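Local coordinates for protein succinate dehydrogenase subunit A (Mycolicibacterium smegmatis, PDB 7D6V) that probably oxidises succinate as the FAD-carrying flavoprotein subunit of a mycobacterial succinate dehydrogenase, passing the electrons on toward a quinone, at residues H7-V12 against R165-H170; A56-V61 against E93-V98; K214-S219 against Q490-L495; S238-M243 against G392-D397. One frame throughout, in Å; residues are numbered along the deposited sequence.

Contact 1 of 4, residues H7-V12 against R165-H170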
loop_
_atom_site.group_PDB
_atom_site.type_symbol
_atom_site.label_atom_id
_atom_site.label_comp_id
_atom_site.label_asym_id
_atom_site.label_seq_id
_atom_site.Cartn_x
_atom_site.Cartn_y
_atom_site.Cartn_z
ATOM N N HIS A 7 -0.623 -32.539 -2.559
ATOM C CA HIS A 7 -0.827 -32.159 -1.170
ATOM C C HIS A 7 -2.209 -32.609 -0.721
ATOM O O HIS A 7 -3.147 -32.672 -1.519
ATOM C CB HIS A 7 -0.681 -30.651 -0.975
ATOM C CG HIS A 7 0.640 -30.111 -1.421
ATOM N ND1 HIS A 7 1.789 -30.242 -0.672
ATOM C CD2 HIS A 7 0.996 -29.437 -2.539
ATOM C CE1 HIS A 7 2.796 -29.676 -1.310
ATOM N NE2 HIS A 7 2.342 -29.179 -2.445
ATOM N N SER A 8 -2.327 -32.925 0.565
ATOM C CA SER A 8 -3.570 -33.410 1.149
ATOM C C SER A 8 -3.987 -32.471 2.270
ATOM O O SER A 8 -3.214 -32.233 3.203
ATOM C CB SER A 8 -3.407 -34.836 1.672
ATOM O OG SER A 8 -4.652 -35.379 2.066
ATOM N N TYR A 9 -5.205 -31.941 2.177
ATOM C CA TYR A 9 -5.728 -31.005 3.160
ATOM C C TYR A 9 -7.209 -31.280 3.377
ATOM O O TYR A 9 -7.816 -32.105 2.693
ATOM C CB TYR A 9 -5.508 -29.553 2.724
ATOM C CG TYR A 9 -4.072 -29.110 2.823
ATOM C CD1 TYR A 9 -3.564 -28.605 4.009
ATOM C CD2 TYR A 9 -3.218 -29.212 1.736
ATOM C CE1 TYR A 9 -2.251 -28.205 4.105
ATOM C CE2 TYR A 9 -1.905 -28.817 1.824
ATOM C CZ TYR A 9 -1.425 -28.315 3.009
ATOM O OH TYR A 9 -0.114 -27.919 3.101
ATOM N N ASP A 10 -7.784 -30.586 4.356
ATOM C CA ASP A 10 -9.215 -30.683 4.621
ATOM C C ASP A 10 -10.020 -29.702 3.780
ATOM O O ASP A 10 -11.106 -30.040 3.303
ATOM C CB ASP A 10 -9.499 -30.437 6.103
ATOM C CG ASP A 10 -9.060 -31.587 6.981
ATOM O OD1 ASP A 10 -9.247 -32.753 6.577
ATOM O OD2 ASP A 10 -8.529 -31.327 8.080
ATOM N N VAL A 11 -9.511 -28.487 3.599
ATOM C CA VAL A 11 -10.177 -27.465 2.810
ATOM C C VAL A 11 -9.113 -26.653 2.087
ATOM O O VAL A 11 -8.016 -26.431 2.604
ATOM C CB VAL A 11 -11.081 -26.562 3.688
ATOM C CG1 VAL A 11 -10.259 -25.811 4.715
ATOM C CG2 VAL A 11 -11.893 -25.601 2.835
ATOM N N VAL A 12 -9.432 -26.238 0.865
ATOM C CA VAL A 12 -8.577 -25.359 0.080
ATOM C C VAL A 12 -9.339 -24.070 -0.184
ATOM O O VAL A 12 -10.451 -24.100 -0.721
ATOM C CB VAL A 12 -8.137 -26.017 -1.240
ATOM C CG1 VAL A 12 -7.361 -25.030 -2.091
ATOM C CG2 VAL A 12 -7.289 -27.239 -0.964
ATOM N N ARG A 165 -1.087 -26.547 10.471
ATOM C CA ARG A 165 -2.509 -26.418 10.185
ATOM C C ARG A 165 -2.827 -25.463 9.046
ATOM O O ARG A 165 -3.844 -25.648 8.381
ATOM C CB ARG A 165 -3.276 -25.953 11.432
ATOM C CG ARG A 165 -2.894 -26.645 12.726
ATOM C CD ARG A 165 -2.985 -28.152 12.613
ATOM N NE ARG A 165 -4.358 -28.616 12.461
ATOM C CZ ARG A 165 -4.702 -29.894 12.358
ATOM N NH1 ARG A 165 -3.769 -30.834 12.395
ATOM N NH2 ARG A 165 -5.976 -30.234 12.222
ATOM N N ILE A 166 -2.002 -24.447 8.807
ATOM C CA ILE A 166 -2.239 -23.470 7.752
ATOM C C ILE A 166 -0.975 -23.349 6.917
ATOM O O ILE A 166 0.100 -23.055 7.454
ATOM C CB ILE A 166 -2.634 -22.093 8.310
ATOM C CG1 ILE A 166 -4.025 -22.133 8.935
ATOM C CG2 ILE A 166 -2.595 -21.047 7.212
ATOM C CD1 ILE A 166 -4.469 -20.795 9.468
ATOM N N ARG A 167 -1.102 -23.558 5.612
ATOM C CA ARG A 167 -0.020 -23.311 4.673
ATOM C C ARG A 167 -0.513 -22.385 3.572
ATOM O O ARG A 167 -1.629 -22.544 3.070
ATOM C CB ARG A 167 0.512 -24.610 4.071
ATOM C CG ARG A 167 1.791 -24.426 3.285
ATOM C CD ARG A 167 2.414 -25.747 2.909
ATOM N NE ARG A 167 3.495 -25.565 1.950
ATOM C CZ ARG A 167 4.180 -26.558 1.398
ATOM N NH1 ARG A 167 3.900 -27.813 1.712
ATOM N NH2 ARG A 167 5.148 -26.293 0.535
ATOM N N VAL A 168 0.321 -21.419 3.201
ATOM C CA VAL A 168 -0.003 -20.437 2.174
ATOM C C VAL A 168 0.790 -20.769 0.921
ATOM O O VAL A 168 2.011 -20.956 0.982
ATOM C CB VAL A 168 0.298 -19.003 2.646
ATOM C CG1 VAL A 168 -0.157 -17.998 1.605
ATOM C CG2 VAL A 168 -0.370 -18.730 3.980
ATOM N N PHE A 169 0.098 -20.849 -0.212
ATOM C CA PHE A 169 0.709 -21.095 -1.515
ATOM C C PHE A 169 0.468 -19.854 -2.368
ATOM O O PHE A 169 -0.509 -19.786 -3.115
ATOM C CB PHE A 169 0.133 -22.343 -2.197
ATOM C CG PHE A 169 0.257 -23.606 -1.392
ATOM C CD1 PHE A 169 1.183 -24.573 -1.743
ATOM C CD2 PHE A 169 -0.576 -23.848 -0.313
ATOM C CE1 PHE A 169 1.291 -25.741 -1.022
ATOM C CE2 PHE A 169 -0.468 -25.014 0.413
ATOM C CZ PHE A 169 0.464 -25.962 0.055
ATOM N N HIS A 170 1.359 -18.875 -2.266
ATOM C CA HIS A 170 1.246 -17.678 -3.081
ATOM C C HIS A 170 1.912 -17.901 -4.435
ATOM O O HIS A 170 2.723 -18.813 -4.609
ATOM C CB HIS A 170 1.867 -16.469 -2.381
ATOM C CG HIS A 170 3.343 -16.580 -2.178
ATOM N ND1 HIS A 170 4.260 -15.974 -3.009
ATOM C CD2 HIS A 170 4.064 -17.223 -1.231
ATOM C CE1 HIS A 170 5.481 -16.242 -2.583
ATOM N NE2 HIS A 170 5.390 -16.999 -1.506
#
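Phe-169 turns the CE1 edge of its ring onto one face of the His-7 imidazole in a T-shaped pair, the centroids 5.2 Å apart and the planes at 59°. A neighbouring corner of the same phenyl group meets the phenol: Tyr-9 OH lies in the plane of the Phe-169 ring, 3.7 Å from Phe-169 CZ, so two side chains of 7-12 share one aromatic rim. This is the compact part. It lies at a border of the Rossmann-type sheet of the FAD-binding domain, where strand 166-169 is the outermost strand and 34-37 separates it from 11-14; the segments therefore meet through side chains, and Tyr-9 and Phe-169 both also rest on Ala-35. Arg-167 forms the partly exposed rim. With CG anti to the backbone N (chi1 -170°) and the chain extended to NE, it runs crosswise past the phenol, Arg-167 CD still close at 3.3 Å from Tyr-9 OH. The looseness lies in its guanidinium end, where Arg-167 NH1 comes obliquely to 3.7 Å from His-7 CE1, a contact without a hydrogen bond. His-7 NE2 is bonded to Glu-5 instead, while Arg-167 NE has a long, weak ion pair with Glu-163.

Contact 2 of 4, residues A56-V61 against E93-V98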
loop_
_atom_site.group_PDB
_atom_site.type_symbol
_atom_site.label_atom_id
_atom_site.label_comp_id
_atom_site.label_asym_id
_atom_site.label_seq_id
_atom_site.Cartn_x
_atom_site.Cartn_y
_atom_site.Cartn_z
ATOM N N ALA A 56 -20.979 -0.975 9.136
ATOM C CA ALA A 56 -21.329 -1.803 10.280
ATOM C C ALA A 56 -22.090 -0.956 11.285
ATOM O O ALA A 56 -21.611 0.105 11.690
ATOM C CB ALA A 56 -20.081 -2.410 10.928
ATOM N N ALA A 57 -23.266 -1.432 11.692
ATOM C CA ALA A 57 -24.125 -0.697 12.619
ATOM C C ALA A 57 -23.591 -0.839 14.045
ATOM O O ALA A 57 -24.210 -1.431 14.930
ATOM C CB ALA A 57 -25.563 -1.181 12.510
ATOM N N MET A 58 -22.405 -0.269 14.257
ATOM C CA MET A 58 -21.788 -0.254 15.577
ATOM C C MET A 58 -22.363 0.825 16.484
ATOM O O MET A 58 -22.214 0.724 17.705
ATOM C CB MET A 58 -20.276 -0.074 15.444
ATOM C CG MET A 58 -19.570 -1.279 14.855
ATOM S SD MET A 58 -17.776 -1.134 14.829
ATOM C CE MET A 58 -17.574 0.375 13.898
ATOM N N ARG A 59 -23.004 1.848 15.913
ATOM C CA ARG A 59 -23.669 2.921 16.654
ATOM C C ARG A 59 -22.687 3.790 17.433
ATOM O O ARG A 59 -23.053 4.396 18.440
ATOM C CB ARG A 59 -24.747 2.373 17.596
ATOM C CG ARG A 59 -25.831 1.579 16.902
ATOM C CD ARG A 59 -26.501 0.610 17.853
ATOM N NE ARG A 59 -27.465 1.273 18.723
ATOM C CZ ARG A 59 -27.530 1.098 20.039
ATOM N NH1 ARG A 59 -26.680 0.280 20.641
ATOM N NH2 ARG A 59 -28.440 1.741 20.753
ATOM N N ASN A 60 -21.439 3.868 16.972
ATOM C CA ASN A 60 -20.432 4.641 17.691
ATOM C C ASN A 60 -20.672 6.138 17.550
ATOM O O ASN A 60 -20.485 6.893 18.511
ATOM C CB ASN A 60 -19.035 4.281 17.193
ATOM C CG ASN A 60 -18.646 2.867 17.535
ATOM O OD1 ASN A 60 -19.226 2.249 18.424
ATOM N ND2 ASN A 60 -17.657 2.342 16.829
ATOM N N VAL A 61 -21.075 6.587 16.364
ATOM C CA VAL A 61 -21.269 8.015 16.135
ATOM C C VAL A 61 -22.616 8.467 16.681
ATOM O O VAL A 61 -22.688 9.354 17.539
ATOM C CB VAL A 61 -21.121 8.348 14.639
ATOM C CG1 VAL A 61 -21.593 9.763 14.365
ATOM C CG2 VAL A 61 -19.678 8.173 14.205
ATOM N N GLU A 93 -24.652 -9.202 11.537
ATOM C CA GLU A 93 -23.365 -9.775 11.909
ATOM C C GLU A 93 -22.175 -8.891 11.563
ATOM O O GLU A 93 -21.040 -9.265 11.872
ATOM C CB GLU A 93 -23.190 -11.147 11.254
ATOM C CG GLU A 93 -24.210 -12.174 11.696
ATOM C CD GLU A 93 -23.946 -13.535 11.103
ATOM O OE1 GLU A 93 -23.020 -13.651 10.276
ATOM O OE2 GLU A 93 -24.661 -14.491 11.463
ATOM N N ALA A 94 -22.391 -7.741 10.935
ATOM C CA ALA A 94 -21.291 -6.878 10.515
ATOM C C ALA A 94 -20.521 -6.249 11.677
ATOM O O ALA A 94 -19.286 -6.228 11.630
ATOM C CB ALA A 94 -21.800 -5.781 9.576
ATOM N N PRO A 95 -21.176 -5.703 12.712
ATOM C CA PRO A 95 -20.398 -5.091 13.805
ATOM C C PRO A 95 -19.464 -6.056 14.514
ATOM O O PRO A 95 -18.373 -5.648 14.934
ATOM C CB PRO A 95 -21.484 -4.563 14.750
ATOM C CG PRO A 95 -22.665 -4.382 13.897
ATOM C CD PRO A 95 -22.622 -5.497 12.918
ATOM N N ASP A 96 -19.858 -7.323 14.661
ATOM C CA ASP A 96 -19.009 -8.295 15.344
ATOM C C ASP A 96 -17.702 -8.516 14.595
ATOM O O ASP A 96 -16.633 -8.604 15.212
ATOM C CB ASP A 96 -19.754 -9.617 15.503
ATOM C CG ASP A 96 -20.804 -9.566 16.586
ATOM O OD1 ASP A 96 -20.573 -8.896 17.612
ATOM O OD2 ASP A 96 -21.865 -10.202 16.410
ATOM N N ARG A 97 -17.767 -8.622 13.268
ATOM C CA ARG A 97 -16.561 -8.866 12.485
ATOM C C ARG A 97 -15.614 -7.677 12.550
ATOM O O ARG A 97 -14.396 -7.850 12.677
ATOM C CB ARG A 97 -16.937 -9.188 11.040
ATOM C CG ARG A 97 -18.026 -10.241 10.902
ATOM C CD ARG A 97 -17.491 -11.655 11.089
ATOM N NE ARG A 97 -17.362 -12.020 12.497
ATOM C CZ ARG A 97 -18.362 -12.450 13.257
ATOM N NH1 ARG A 97 -19.578 -12.575 12.751
ATOM N NH2 ARG A 97 -18.147 -12.757 14.526
ATOM N N VAL A 98 -16.155 -6.460 12.493
ATOM C CA VAL A 98 -15.318 -5.272 12.606
ATOM C C VAL A 98 -14.689 -5.193 13.991
ATOM O O VAL A 98 -13.515 -4.839 14.135
ATOM C CB VAL A 98 -16.135 -4.009 12.279
ATOM C CG1 VAL A 98 -15.253 -2.778 12.342
ATOM C CG2 VAL A 98 -16.769 -4.139 10.910
#
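Met-58 and Pro-95 run antiparallel alongside each other, the thioether chain passing beside the pyrrolidine so that Met-58 CG rests 3.8 Å from Pro-95 CB. Further out the same methionine stands nearly perpendicular to Val-98, and here the sulfur does the touching: Met-58 SD lies 3.9 Å from Val-98 CG1. A chi1 of -70° and an extended chi2 place SD beside the valine; the bend at chi3 only turns the terminal methyl off the line of the chain. Val-98 uses its two branches on different partners. Its CG1 is anti to the backbone N (chi1 -178°) and faces the sulfur, while Val-98 CG2 meets Ala-56 CB at 3.7 Å. Ala-56 directs its methyl toward the helix, where it meets both this valine branch and Ala-94 CB, which is 4.0 Å from Ala-56 CB.

All three residues of 56-58 touch the helix. Ala-57 is the centre of an inverse gamma turn, with a weak bond from Met-58 N to Ala-56 O, and Ala-57 O lies 3.5 Å from Pro-95 CG, a van der Waals contact with the proline ring. Pro-95 sits at the kink of its helix, where the amide bonding to the preceding turn is interrupted.

The loop 56-61 thus packs on one flank of helix 84-102 within the FAD-binding domain. Strand 129-130 adds Ala-130 against both Met-58 and Val-98, and Arg-97 and Glu-93 of the same helix reach helix 427-448.

Contact 3 of 4, residues K214-S219 against Q490-L495; sequences KSFKVS and QSMNDL
Lys-217 NZ donates the one hydrogen bond between the segments, to Gln-490 OE1 at 2.8 Å. The two side chains travel together in one direction; the fully extended lysine approaches the amide oxygen at a C=O...N angle of 140°, tilted 21° from the carbonyl plane. Bending at chi2 (66°) brings the glutamine amide back toward the loop, although Gln-490 CB leaves the helix in the other direction.

Apolar contact centres on Phe-216. Met-492 CB sits over one face of its ring in a CH-pi contact, 4.3 Å from the centroid, and the methionine then folds so that Met-492 CE approaches Phe-216 CZ at 4.2 Å. Alongside, Asn-493 CB packs on Lys-217 CB at 3.8 Å.

One further polar approach, Asn-493 OD1 to Val-218 N at 3.5 Å, is not a hydrogen bond.

The loop belongs to the FAD-binding region and helix 481-495 to the C-terminal helical part of the flavoprotein; Gln-489 and His-485 of that helix also bond to Lys-214 O. Chemically, a buried aromatic-thioether patch is flanked by a partly exposed amine-amide bond. Asp-494 OD1 lies 6.4 Å from Lys-217 NZ, too far for a salt bridge, so any easing of the lysine charge is probably weak and long-range.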
loop_
_atom_site.group_PDB
_atom_site.type_symbol
_atom_site.label_atom_id
_atom_site.label_comp_id
_atom_site.label_asym_id
_atom_site.label_seq_id
_atom_site.Cartn_x
_atom_site.Cartn_y
_atom_site.Cartn_z
ATOM N N LYS A 214 -11.214 -7.729 -15.909
ATOM C CA LYS A 214 -10.250 -7.726 -17.005
ATOM C C LYS A 214 -10.868 -8.084 -18.346
ATOM O O LYS A 214 -10.155 -8.095 -19.353
ATOM C CB LYS A 214 -9.088 -8.674 -16.706
ATOM C CG LYS A 214 -8.178 -8.193 -15.600
ATOM C CD LYS A 214 -7.950 -6.693 -15.696
ATOM C CE LYS A 214 -6.622 -6.366 -16.350
ATOM N NZ LYS A 214 -6.222 -4.955 -16.103
ATOM N N SER A 215 -12.163 -8.384 -18.390
ATOM C CA SER A 215 -12.844 -8.605 -19.656
ATOM C C SER A 215 -13.236 -7.306 -20.344
ATOM O O SER A 215 -13.712 -7.347 -21.482
ATOM C CB SER A 215 -14.092 -9.461 -19.441
ATOM O OG SER A 215 -13.776 -10.663 -18.766
ATOM N N PHE A 216 -13.049 -6.165 -19.689
ATOM C CA PHE A 216 -13.480 -4.874 -20.197
ATOM C C PHE A 216 -12.269 -3.986 -20.448
ATOM O O PHE A 216 -11.273 -4.048 -19.723
ATOM C CB PHE A 216 -14.439 -4.189 -19.219
ATOM C CG PHE A 216 -15.798 -4.814 -19.179
ATOM C CD1 PHE A 216 -16.024 -5.961 -18.438
ATOM C CD2 PHE A 216 -16.849 -4.263 -19.884
ATOM C CE1 PHE A 216 -17.267 -6.543 -18.403
ATOM C CE2 PHE A 216 -18.096 -4.843 -19.851
ATOM C CZ PHE A 216 -18.306 -5.983 -19.111
ATOM N N LYS A 217 -12.368 -3.159 -21.490
ATOM C CA LYS A 217 -11.241 -2.318 -21.878
ATOM C C LYS A 217 -10.914 -1.293 -20.802
ATOM O O LYS A 217 -9.740 -1.074 -20.482
ATOM C CB LYS A 217 -11.539 -1.626 -23.207
ATOM C CG LYS A 217 -10.367 -0.863 -23.778
ATOM C CD LYS A 217 -10.718 -0.255 -25.119
ATOM C CE LYS A 217 -9.556 0.533 -25.685
ATOM N NZ LYS A 217 -9.836 0.999 -27.068
ATOM N N VAL A 218 -11.931 -0.655 -20.233
ATOM C CA VAL A 218 -11.752 0.339 -19.181
ATOM C C VAL A 218 -12.290 -0.252 -17.888
ATOM O O VAL A 218 -13.477 -0.585 -17.796
ATOM C CB VAL A 218 -12.453 1.662 -19.521
ATOM C CG1 VAL A 218 -11.995 2.757 -18.579
ATOM C CG2 VAL A 218 -12.179 2.048 -20.959
ATOM N N SER A 219 -11.421 -0.377 -16.892
ATOM C CA SER A 219 -11.791 -1.002 -15.633
ATOM C C SER A 219 -10.805 -0.575 -14.559
ATOM O O SER A 219 -9.657 -0.238 -14.852
ATOM C CB SER A 219 -11.818 -2.528 -15.757
ATOM O OG SER A 219 -12.341 -3.123 -14.588
ATOM N N GLN A 490 -12.282 -4.925 -26.155
ATOM C CA GLN A 490 -12.959 -3.924 -26.970
ATOM C C GLN A 490 -14.410 -4.308 -27.226
ATOM O O GLN A 490 -15.310 -3.467 -27.119
ATOM C CB GLN A 490 -12.218 -3.730 -28.292
ATOM C CG GLN A 490 -12.753 -2.589 -29.143
ATOM C CD GLN A 490 -12.540 -1.233 -28.504
ATOM O OE1 GLN A 490 -11.449 -0.672 -28.563
ATOM N NE2 GLN A 490 -13.584 -0.699 -27.882
ATOM N N SER A 491 -14.661 -5.577 -27.559
ATOM C CA SER A 491 -16.027 -6.000 -27.848
ATOM C C SER A 491 -16.922 -5.873 -26.621
ATOM O O SER A 491 -18.058 -5.392 -26.720
ATOM C CB SER A 491 -16.026 -7.435 -28.365
ATOM O OG SER A 491 -15.246 -7.539 -29.542
ATOM N N MET A 492 -16.426 -6.288 -25.453
ATOM C CA MET A 492 -17.236 -6.186 -24.244
ATOM C C MET A 492 -17.474 -4.734 -23.853
ATOM O O MET A 492 -18.579 -4.378 -23.434
ATOM C CB MET A 492 -16.586 -6.952 -23.094
ATOM C CG MET A 492 -16.488 -8.444 -23.328
ATOM S SD MET A 492 -18.114 -9.199 -23.488
ATOM C CE MET A 492 -18.690 -9.124 -21.796
ATOM N N ASN A 493 -16.458 -3.880 -23.983
ATOM C CA ASN A 493 -16.648 -2.472 -23.656
ATOM C C ASN A 493 -17.661 -1.819 -24.588
ATOM O O ASN A 493 -18.501 -1.028 -24.145
ATOM C CB ASN A 493 -15.311 -1.736 -23.717
ATOM C CG ASN A 493 -15.259 -0.549 -22.783
ATOM O OD1 ASN A 493 -15.204 -0.706 -21.565
ATOM N ND2 ASN A 493 -15.276 0.648 -23.351
ATOM N N ASP A 494 -17.596 -2.132 -25.882
ATOM C CA ASP A 494 -18.486 -1.487 -26.842
ATOM C C ASP A 494 -19.922 -1.975 -26.698
ATOM O O ASP A 494 -20.856 -1.170 -26.642
ATOM C CB ASP A 494 -17.984 -1.729 -28.265
ATOM C CG ASP A 494 -16.681 -1.022 -28.550
ATOM O OD1 ASP A 494 -16.047 -0.530 -27.596
ATOM O OD2 ASP A 494 -16.288 -0.959 -29.732
ATOM N N LEU A 495 -20.122 -3.292 -26.636
ATOM C CA LEU A 495 -21.457 -3.845 -26.811
ATOM C C LEU A 495 -22.122 -4.284 -25.513
ATOM O O LEU A 495 -23.330 -4.532 -25.514
ATOM C CB LEU A 495 -21.410 -5.020 -27.793
ATOM C CG LEU A 495 -20.640 -4.719 -29.082
ATOM C CD1 LEU A 495 -20.499 -5.952 -29.945
ATOM C CD2 LEU A 495 -21.307 -3.603 -29.862
#

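Contact 4 of 4, residues S238-M243 against G392-D397; sequences SALINM and GGIEVD
Ile-241 and Gly-393 form an antiparallel hydrogen-bonded pair: Ile-241 N donates to Gly-393 O at 2.9 Å, and Gly-393 N returns a bond to Ile-241 O at 3.0 Å. A third bond, from Glu-395 N to Ala-239 O, is also 3.0 Å long and straight at the hydrogen (169°). Together they build an antiparallel ladder of the mixed sheet in the FAD-binding domain, strand 240-241 lying along the end of the long strand 383-395.

Between these bonds falls the non-hydrogen-bonded pair of Leu-240 and Ile-394. Here CA-H groups approach carbonyls, with Leu-240 CA 3.2 Å from Gly-393 O. The two side chains diverge from one another, yet Leu-240 CD1 still comes to 4.1 Å from Ile-394 CG1. Helix 230-236 backs this side, with His-230 on Leu-240 and Ala-233 on Ile-394.

On the other side Ile-241 and Glu-395 stand nearly perpendicular. The glutamate chain, extended beyond CG, passes its methylenes and carboxylate along Ile-241 CG2, which lies 3.7 Å from Glu-395 CB; Val-582 of strand 582-585 touches both residues. At the start of 392-397 it is Gly-392 that lets a thioether sit directly on the backbone, since a beta carbon there would collide with the sulfur and with the carbonyl oxygens of Ile-241 and Asn-242. Gly-393 is glycine for a different reason, its own backbone angles. Met-243 bends at chi2 and chi3, its sulfur is drawn inward, and Met-243 SD ends 3.4 Å from Gly-393 N.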
loop_
_atom_site.group_PDB
_atom_site.type_symbol
_atom_site.label_atom_id
_atom_site.label_comp_id
_atom_site.label_asym_id
_atom_site.label_seq_id
_atom_site.Cartn_x
_atom_site.Cartn_y
_atom_site.Cartn_z
ATOM N N SER A 238 -21.684 -25.863 -10.661
ATOM C CA SER A 238 -22.508 -24.929 -9.910
ATOM C C SER A 238 -23.166 -23.954 -10.880
ATOM O O SER A 238 -23.122 -24.121 -12.102
ATOM C CB SER A 238 -21.674 -24.217 -8.852
ATOM O OG SER A 238 -20.963 -25.148 -8.061
ATOM N N ALA A 239 -23.785 -22.912 -10.340
ATOM C CA ALA A 239 -24.573 -21.983 -11.128
ATOM C C ALA A 239 -24.195 -20.553 -10.775
ATOM O O ALA A 239 -23.671 -20.273 -9.696
ATOM C CB ALA A 239 -26.066 -22.208 -10.902
ATOM N N LEU A 240 -24.471 -19.650 -11.709
ATOM C CA LEU A 240 -24.203 -18.231 -11.549
ATOM C C LEU A 240 -25.515 -17.463 -11.634
ATOM O O LEU A 240 -26.426 -17.846 -12.371
ATOM C CB LEU A 240 -23.227 -17.732 -12.621
ATOM C CG LEU A 240 -21.733 -17.661 -12.296
ATOM C CD1 LEU A 240 -21.219 -18.968 -11.741
ATOM C CD2 LEU A 240 -20.963 -17.290 -13.545
ATOM N N ILE A 241 -25.612 -16.380 -10.865
ATOM C CA ILE A 241 -26.805 -15.547 -10.848
ATOM C C ILE A 241 -26.398 -14.093 -11.024
ATOM O O ILE A 241 -25.276 -13.695 -10.710
ATOM C CB ILE A 241 -27.625 -15.706 -9.550
ATOM C CG1 ILE A 241 -26.756 -15.422 -8.326
ATOM C CG2 ILE A 241 -28.209 -17.088 -9.455
ATOM C CD1 ILE A 241 -27.551 -15.172 -7.072
ATOM N N ASN A 242 -27.340 -13.300 -11.534
ATOM C CA ASN A 242 -27.215 -11.843 -11.608
ATOM C C ASN A 242 -25.968 -11.406 -12.367
ATOM O O ASN A 242 -25.362 -10.385 -12.040
ATOM C CB ASN A 242 -27.224 -11.219 -10.211
ATOM C CG ASN A 242 -28.528 -11.440 -9.488
ATOM O OD1 ASN A 242 -29.536 -11.790 -10.096
ATOM N ND2 ASN A 242 -28.516 -11.241 -8.179
ATOM N N MET A 243 -25.579 -12.158 -13.396
ATOM C CA MET A 243 -24.362 -11.825 -14.125
ATOM C C MET A 243 -24.523 -10.598 -15.010
ATOM O O MET A 243 -23.516 -10.060 -15.479
ATOM C CB MET A 243 -23.909 -13.018 -14.964
ATOM C CG MET A 243 -23.251 -14.123 -14.157
ATOM S SD MET A 243 -22.218 -13.506 -12.816
ATOM C CE MET A 243 -20.687 -13.180 -13.677
ATOM N N GLY A 392 -23.092 -10.015 -9.599
ATOM C CA GLY A 392 -23.400 -11.414 -9.787
ATOM C C GLY A 392 -22.281 -12.318 -9.315
ATOM O O GLY A 392 -21.218 -11.876 -8.881
ATOM N N GLY A 393 -22.535 -13.615 -9.404
ATOM C CA GLY A 393 -21.542 -14.583 -8.989
ATOM C C GLY A 393 -22.183 -15.933 -8.733
ATOM O O GLY A 393 -23.279 -16.213 -9.206
ATOM N N ILE A 394 -21.467 -16.751 -7.966
ATOM C CA ILE A 394 -21.911 -18.110 -7.687
ATOM C C ILE A 394 -23.115 -18.069 -6.756
ATOM O O ILE A 394 -23.091 -17.410 -5.709
ATOM C CB ILE A 394 -20.764 -18.933 -7.088
ATOM C CG1 ILE A 394 -19.559 -18.909 -8.025
ATOM C CG2 ILE A 394 -21.200 -20.361 -6.847
ATOM C CD1 ILE A 394 -18.242 -18.828 -7.317
ATOM N N GLU A 395 -24.176 -18.773 -7.137
ATOM C CA GLU A 395 -25.389 -18.833 -6.332
ATOM C C GLU A 395 -25.110 -19.621 -5.057
ATOM O O GLU A 395 -24.796 -20.813 -5.111
ATOM C CB GLU A 395 -26.516 -19.468 -7.139
ATOM C CG GLU A 395 -27.875 -19.355 -6.493
ATOM C CD GLU A 395 -28.937 -20.106 -7.260
ATOM O OE1 GLU A 395 -28.629 -21.188 -7.796
ATOM O OE2 GLU A 395 -30.081 -19.613 -7.332
ATOM N N VAL A 396 -25.228 -18.958 -3.911
ATOM C CA VAL A 396 -24.854 -19.540 -2.632
ATOM C C VAL A 396 -26.112 -19.849 -1.834
ATOM O O VAL A 396 -27.185 -19.283 -2.058
ATOM C CB VAL A 396 -23.933 -18.607 -1.817
ATOM C CG1 VAL A 396 -22.659 -18.316 -2.562
ATOM C CG2 VAL A 396 -24.649 -17.316 -1.486
ATOM N N ASP A 397 -25.970 -20.773 -0.899
ATOM C CA ASP A 397 -26.893 -20.837 0.221
ATOM C C ASP A 397 -26.615 -19.647 1.131
ATOM O O ASP A 397 -25.451 -19.355 1.408
ATOM C CB ASP A 397 -26.725 -22.147 0.981
ATOM C CG ASP A 397 -27.833 -22.388 1.980
ATOM O OD1 ASP A 397 -27.683 -21.971 3.146
ATOM O OD2 ASP A 397 -28.856 -22.991 1.601
#

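In each contact one side chain comes within about 8 to 12 Å of the bound FAD, a separation too large for direct contact: Phe-169 in contact 1 is about 8 Å from the cofactor, Ile-394 in contact 4 about 10 Å, Val-98 in contact 2 about 11 Å and Val-218 in contact 3 about 12 Å. Along the chain, contact 2 is nested inside the loop closed by contact 1, and contact 4 inside that closed by contact 3. The nearest atoms of contacts 3 and 4 are about 8 Å apart, without touching, and strand 383-395 links them, bonding to Val-218 through Cys-387 and ending in contact 4. Contacts 2 and 3 lie on opposite sides of the chain's centre, their own centres 37 Å apart.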